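Local coordinates for hemolysin-related protein (Vibrio cholerae serotype O1, PDB 6MLT) that is a secreted matrix protein of the cholera biofilm that binds metal ions and, through a lectin domain, probably carbohydrate during biofilm adhesion, at residues A[479-484]-A[567-572]; A[487-492]-A[607-612]. All blocks are in the same frame, centred on the assembly; numbering follows the deposited sequence.

Contact 1. Residues A[479-484]-A[567-572]. With NA (sodium ion), chain H; GOL (glycerol), chain K.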
loop_
_atom_site.group_PDB
_atom_site.type_symbol
_atom_site.label_atom_id
_atom_site.label_comp_id
_atom_site.label_asym_id
_atom_site.label_seq_id
_atom_site.Cartn_x
_atom_site.Cartn_y
_atom_site.Cartn_z
ATOM N N SER A 479 -2.223 13.018 0.322
ATOM C CA SER A 479 -1.787 11.860 1.092
ATOM C C SER A 479 -2.915 11.473 2.037
ATOM O O SER A 479 -3.978 12.099 2.054
ATOM C CB SER A 479 -0.485 12.144 1.848
ATOM O OG SER A 479 -0.700 13.087 2.878
ATOM N N ALA A 480 -2.677 10.430 2.828
ATOM C CA ALA A 480 -3.712 9.862 3.681
ATOM C C ALA A 480 -3.148 9.589 5.066
ATOM O O ALA A 480 -1.969 9.259 5.219
ATOM C CB ALA A 480 -4.266 8.565 3.091
ATOM N N TYR A 481 -4.011 9.717 6.072
ATOM C CA TYR A 481 -3.670 9.394 7.451
ATOM C C TYR A 481 -4.952 9.368 8.278
ATOM O O TYR A 481 -5.884 10.139 8.025
ATOM C CB TYR A 481 -2.675 10.402 8.044
ATOM C CG TYR A 481 -2.468 10.207 9.532
ATOM C CD1 TYR A 481 -1.922 9.026 10.025
ATOM C CD2 TYR A 481 -2.839 11.189 10.446
ATOM C CE1 TYR A 481 -1.754 8.824 11.388
ATOM C CE2 TYR A 481 -2.671 11.000 11.816
ATOM C CZ TYR A 481 -2.133 9.814 12.277
ATOM O OH TYR A 481 -1.961 9.614 13.629
ATOM N N ASP A 482 -4.980 8.480 9.275
ATOM C CA ASP A 482 -6.117 8.340 10.189
ATOM C C ASP A 482 -5.859 9.220 11.407
ATOM O O ASP A 482 -5.309 8.778 12.415
ATOM C CB ASP A 482 -6.310 6.879 10.589
ATOM C CG ASP A 482 -7.447 6.683 11.574
ATOM O OD1 ASP A 482 -8.254 7.622 11.764
ATOM O OD2 ASP A 482 -7.526 5.595 12.174
ATOM N N PHE A 483 -6.262 10.490 11.305
ATOM C CA PHE A 483 -6.150 11.414 12.433
ATOM C C PHE A 483 -7.069 11.015 13.580
ATOM O O PHE A 483 -6.701 11.150 14.753
ATOM C CB PHE A 483 -6.501 12.837 11.997
ATOM C CG PHE A 483 -5.457 13.505 11.163
ATOM C CD1 PHE A 483 -4.379 14.135 11.758
ATOM C CD2 PHE A 483 -5.581 13.553 9.784
ATOM C CE1 PHE A 483 -3.423 14.774 10.986
ATOM C CE2 PHE A 483 -4.633 14.188 9.011
ATOM C CZ PHE A 483 -3.552 14.801 9.612
ATOM N N THR A 484 -8.281 10.565 13.265
ATOM C CA THR A 484 -9.295 10.377 14.296
ATOM C C THR A 484 -9.134 9.066 15.044
ATOM O O THR A 484 -9.677 8.931 16.143
ATOM C CB THR A 484 -10.701 10.431 13.693
ATOM O OG1 THR A 484 -10.872 9.341 12.780
ATOM C CG2 THR A 484 -10.935 11.760 12.973
ATOM N N ARG A 567 -2.019 8.830 16.584
ATOM C CA ARG A 567 -1.448 7.514 16.822
ATOM C C ARG A 567 -1.216 6.746 15.519
ATOM O O ARG A 567 -1.779 7.061 14.467
ATOM C CB ARG A 567 -2.374 6.696 17.725
ATOM C CG ARG A 567 -2.667 7.337 19.068
ATOM C CD ARG A 567 -3.554 6.439 19.931
ATOM N NE ARG A 567 -4.894 6.298 19.357
ATOM C CZ ARG A 567 -5.404 5.187 18.834
ATOM N NH1 ARG A 567 -4.713 4.045 18.803
ATOM N NH2 ARG A 567 -6.636 5.210 18.343
ATOM N N ASN A 568 -0.359 5.726 15.614
ATOM C CA ASN A 568 -0.194 4.718 14.561
ATOM C C ASN A 568 0.272 5.330 13.238
ATOM O O ASN A 568 -0.177 4.933 12.161
ATOM C CB ASN A 568 -1.489 3.931 14.362
ATOM C CG ASN A 568 -1.847 3.088 15.564
ATOM O OD1 ASN A 568 -0.975 2.666 16.324
ATOM N ND2 ASN A 568 -3.130 2.832 15.739
ATOM N N ALA A 569 1.200 6.279 13.310
ATOM C CA ALA A 569 1.790 6.879 12.122
ATOM C C ALA A 569 3.186 6.323 11.860
ATOM O O ALA A 569 3.946 6.023 12.789
ATOM C CB ALA A 569 1.874 8.399 12.256
ATOM N N THR A 570 3.524 6.214 10.575
ATOM C CA THR A 570 4.830 5.711 10.169
ATOM C C THR A 570 5.950 6.541 10.793
ATOM O O THR A 570 5.840 7.759 10.955
ATOM C CB THR A 570 4.964 5.742 8.642
ATOM O OG1 THR A 570 6.231 5.192 8.256
ATOM C CG2 THR A 570 4.866 7.164 8.113
ATOM N N ARG A 571 7.048 5.863 11.124
ATOM C CA ARG A 571 8.263 6.526 11.577
ATOM C C ARG A 571 9.115 7.057 10.432
ATOM O O ARG A 571 10.124 7.721 10.687
ATOM C CB ARG A 571 9.131 5.561 12.388
ATOM C CG ARG A 571 8.481 4.946 13.616
ATOM C CD ARG A 571 8.287 5.941 14.736
ATOM N NE ARG A 571 9.425 6.829 14.982
ATOM C CZ ARG A 571 10.497 6.519 15.704
ATOM N NH1 ARG A 571 10.633 5.317 16.250
ATOM N NH2 ARG A 571 11.445 7.424 15.882
ATOM N N ILE A 572 8.755 6.763 9.186
ATOM C CA ILE A 572 9.633 7.030 8.054
ATOM C C ILE A 572 8.773 7.264 6.821
ATOM O O ILE A 572 7.769 6.577 6.605
ATOM C CB ILE A 572 10.628 5.864 7.850
ATOM C CG1 ILE A 572 11.570 6.148 6.681
ATOM C CG2 ILE A 572 9.887 4.544 7.632
ATOM C CD1 ILE A 572 12.815 5.273 6.703
HETATM NA NA NA H . -10.088 8.416 10.719
HETATM C C1 GOL K . -7.572 10.336 19.524
HETATM O O1 GOL K . -6.445 10.952 18.945
HETATM C C2 GOL K . -7.819 9.038 18.781
HETATM O O2 GOL K . -6.566 8.478 18.502
HETATM C C3 GOL K . -8.617 8.059 19.626
HETATM O O3 GOL K . -8.986 6.975 18.811
HETATM O O HOH W 1 -4.526 6.948 14.130
HETATM O O HOH W 2 -5.004 8.957 15.882
#

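Contact 2. Residues A[487-492]-A[607-612]. With NA (sodium ion), chain H.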
loop_
_atom_site.group_PDB
_atom_site.type_symbol
_atom_site.label_atom_id
_atom_site.label_comp_id
_atom_site.label_asym_id
_atom_site.label_seq_id
_atom_site.Cartn_x
_atom_site.Cartn_y
_atom_site.Cartn_z
ATOM N N GLY A 487 -9.737 3.922 12.383
ATOM C CA GLY A 487 -9.347 2.942 11.391
ATOM C C GLY A 487 -9.598 3.347 9.955
ATOM O O GLY A 487 -9.237 2.588 9.044
ATOM N N ILE A 488 -10.196 4.517 9.724
ATOM C CA ILE A 488 -10.492 5.023 8.387
ATOM C C ILE A 488 -9.616 6.243 8.134
ATOM O O ILE A 488 -9.593 7.174 8.945
ATOM C CB ILE A 488 -11.984 5.378 8.242
ATOM C CG1 ILE A 488 -12.851 4.171 8.621
ATOM C CG2 ILE A 488 -12.286 5.848 6.813
ATOM C CD1 ILE A 488 -14.349 4.441 8.583
ATOM N N ASP A 489 -8.900 6.242 7.012
ATOM C CA ASP A 489 -8.004 7.347 6.697
ATOM C C ASP A 489 -8.799 8.589 6.313
ATOM O O ASP A 489 -9.833 8.505 5.642
ATOM C CB ASP A 489 -7.065 6.977 5.548
ATOM C CG ASP A 489 -5.868 6.132 5.993
ATOM O OD1 ASP A 489 -5.731 5.842 7.201
ATOM O OD2 ASP A 489 -5.055 5.760 5.114
ATOM N N GLU A 490 -8.312 9.740 6.771
ATOM C CA GLU A 490 -8.667 11.036 6.223
ATOM C C GLU A 490 -7.724 11.375 5.064
ATOM O O GLU A 490 -6.689 10.734 4.860
ATOM C CB GLU A 490 -8.605 12.114 7.314
ATOM C CG GLU A 490 -9.778 12.101 8.302
ATOM C CD GLU A 490 -9.731 10.958 9.320
ATOM O OE1 GLU A 490 -8.712 10.823 10.033
ATOM O OE2 GLU A 490 -10.721 10.194 9.411
ATOM N N VAL A 491 -8.103 12.395 4.294
ATOM C CA VAL A 491 -7.346 12.859 3.139
ATOM C C VAL A 491 -6.685 14.187 3.479
ATOM O O VAL A 491 -7.322 15.093 4.035
ATOM C CB VAL A 491 -8.249 13.027 1.900
ATOM C CG1 VAL A 491 -7.401 13.326 0.663
ATOM C CG2 VAL A 491 -9.112 11.794 1.690
ATOM N N LEU A 492 -5.411 14.310 3.118
ATOM C CA LEU A 492 -4.650 15.537 3.301
ATOM C C LEU A 492 -4.456 16.171 1.934
ATOM O O LEU A 492 -3.921 15.528 1.027
ATOM C CB LEU A 492 -3.298 15.267 3.959
ATOM C CG LEU A 492 -3.300 14.709 5.379
ATOM C CD1 LEU A 492 -3.641 13.225 5.393
ATOM C CD2 LEU A 492 -1.942 14.946 6.005
ATOM N N THR A 607 -0.718 5.681 7.701
ATOM C CA THR A 607 -1.340 4.914 8.775
ATOM C C THR A 607 -0.755 3.509 8.839
ATOM O O THR A 607 -0.819 2.759 7.862
ATOM C CB THR A 607 -2.850 4.839 8.572
ATOM O OG1 THR A 607 -3.389 6.162 8.496
ATOM C CG2 THR A 607 -3.521 4.076 9.734
ATOM N N ILE A 608 -0.212 3.142 9.997
ATOM C CA ILE A 608 0.276 1.779 10.196
ATOM C C ILE A 608 -0.927 0.858 10.332
ATOM O O ILE A 608 -1.798 1.078 11.181
ATOM C CB ILE A 608 1.188 1.690 11.428
ATOM C CG1 ILE A 608 2.451 2.524 11.210
ATOM C CG2 ILE A 608 1.553 0.223 11.731
ATOM C CD1 ILE A 608 3.354 2.619 12.444
ATOM N N ARG A 609 -0.987 -0.172 9.491
ATOM C CA ARG A 609 -2.097 -1.115 9.489
ATOM C C ARG A 609 -1.573 -2.540 9.543
ATOM O O ARG A 609 -0.600 -2.878 8.862
ATOM C CB ARG A 609 -2.976 -0.953 8.246
ATOM C CG ARG A 609 -3.949 0.181 8.358
ATOM C CD ARG A 609 -4.937 0.216 7.202
ATOM N NE ARG A 609 -5.964 1.213 7.474
ATOM C CZ ARG A 609 -5.878 2.493 7.135
ATOM N NH1 ARG A 609 -4.813 2.944 6.476
ATOM N NH2 ARG A 609 -6.869 3.322 7.445
ATOM N N VAL A 610 -2.229 -3.363 10.355
ATOM C CA VAL A 610 -1.981 -4.801 10.421
ATOM C C VAL A 610 -2.899 -5.484 9.410
ATOM O O VAL A 610 -4.097 -5.173 9.369
ATOM C CB VAL A 610 -2.219 -5.344 11.839
ATOM C CG1 VAL A 610 -1.998 -6.854 11.887
ATOM C CG2 VAL A 610 -1.315 -4.632 12.835
ATOM N N PRO A 611 -2.403 -6.414 8.596
ATOM C CA PRO A 611 -3.257 -7.031 7.571
ATOM C C PRO A 611 -4.408 -7.838 8.155
ATOM O O PRO A 611 -4.364 -8.325 9.287
ATOM C CB PRO A 611 -2.303 -7.942 6.789
ATOM C CG PRO A 611 -1.004 -7.929 7.507
ATOM C CD PRO A 611 -0.984 -6.779 8.447
ATOM N N LEU A 612 -5.447 -7.982 7.334
ATOM C CA LEU A 612 -6.598 -8.832 7.630
ATOM C C LEU A 612 -7.293 -8.411 8.921
ATOM O O LEU A 612 -8.303 -7.703 8.887
ATOM C CB LEU A 612 -6.162 -10.300 7.710
ATOM C CG LEU A 612 -6.243 -11.017 9.058
ATOM C CD1 LEU A 612 -7.439 -11.961 9.099
ATOM C CD2 LEU A 612 -4.948 -11.768 9.343
HETATM NA NA NA H . -10.088 8.416 10.719
HETATM O O HOH W 3 -7.517 0.485 9.616
#

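Contact 1. Residues A[479-484]-A[567-572]
The ring of Tyr-481 meets 567-572 near its plane, with the carbonyl oxygens of Arg-567 and Asn-568 at the edge, while the methyl of Ala-569 comes in obliquely, its CB 3.8 Å from Tyr-481 CE1. Another part of that edge faces a second aromatic: Tyr-481 CD2 stands 3.4 Å above the plane of the Phe-483 ring, over its centre, a T-shaped pairing inside 479-484. Tyr-481 carries CG anti to its own N (chi1 171°), which sends the phenol across to the loop. There Tyr-481 OH donates to Arg-567 O at 2.7 Å, approaching from 37° out of the carbonyl plane. Two waters widen the join. One bridges Asp-482 O and Arg-567 O, 2.8 Å from the latter; the other links Phe-483 O and Arg-567 N. The guanidinium of Arg-567 takes a glycerol, probably from the crystallisation liquor, at its edge, with NE 2.9 Å from glycerol O2. Asp-482 OD1 and Thr-484 OG1 bind a sodium ion that Asp-486, Ile-488 and Glu-490 also hold; Asp-482 OD1 accepts from Gly-485 N. Strand 478-481 opens a four-stranded antiparallel meander with 490-494, 498-502 and 509-514, consistent with a propeller blade, as the FG-GAP-like repeat suggests, the metal-binding loop joining its first two strands. Val-526 of strand 525-527, in the neighbouring sheet, touches Tyr-481, Phe-483 and Ala-569, placing the contact where two sheets meet.

Contact 2. Residues A[487-492]-A[607-612]
Asp-489 and Arg-609 form the salt bridge of this contact, their side chains coming from opposite directions. The carboxylate and guanidinium planes are 58° apart, so the pair does not lie flat as a two-pronged coplanar bridge. Arg-609 NH1 donates to Asp-489 OD2 at 3.1 Å, meeting it from above the carboxylate plane; the NH2 bond to Asp-489 OD1 is shorter, 2.8 Å, but weak in angle, as is the one from NH1 to that same oxygen.

Further hydrogen bonds surround the charged pair. Thr-607 OG1 donates to Asp-489 OD1 at 2.7 Å, again from above the carboxylate plane, and itself accepts from Asp-482 N. Asp-489 OD2 has further partners in the hydroxyls of Ser-280 and Ser-605. On the backbone side, Arg-609 NH2 reaches Gly-487 O at 3.0 Å with a nearly straight N-H...O angle of 170°. A water closes the ring, donating to Gly-487 O and accepting from Arg-609 NE at 2.7 Å. The arginine chain is extended from CG to NE, carrying its flat end to this carbonyl.

Within 607-612, the CG2 methyl of Thr-607 lies 3.6 Å above one face of the Arg-609 guanidinium, toward its rim.

The sodium site sits on the same turn and the start of strand 490-494. Ile-488 O binds the ion at 2.2 Å, and Glu-490 reaches it with OE2 and, at a longer distance, OE1; Asp-482, Thr-484 and Asp-486 complete the site. Ligands fall at every second residue, side chains apart from the Ile-488 carbonyl, a spacing that resembles a calcium-binding loop, although the ion is modelled as sodium.

Together these bonds should restrict the rotation of both charged groups. The positive guanidinium would favour an ionised Asp-489, and its grip on Gly-487 O probably steadies the backbone beside the metal ligand Ile-488.

From the N terminus, the chain first lays down strand 13-19; much later it runs through strand 478-481, turns round the sodium ion and returns as strand 490-494, its antiparallel neighbour. It then completes that sheet and builds strands 525-527, 536-541 and 553-559, which join 13-19 in one sheet, before entering the long final loop. Contact 1 closes its circuit at 567-572, 83 residues on; contact 2 closes at 607-612, after 115. Their segments alternate, so the two circuits cross and neither nests in the other. With centres 7 Å apart, they tie strand 478-481 and the turn that follows it to two separate parts of the C-terminal chain, which themselves pair through Asn-568 and Ile-608.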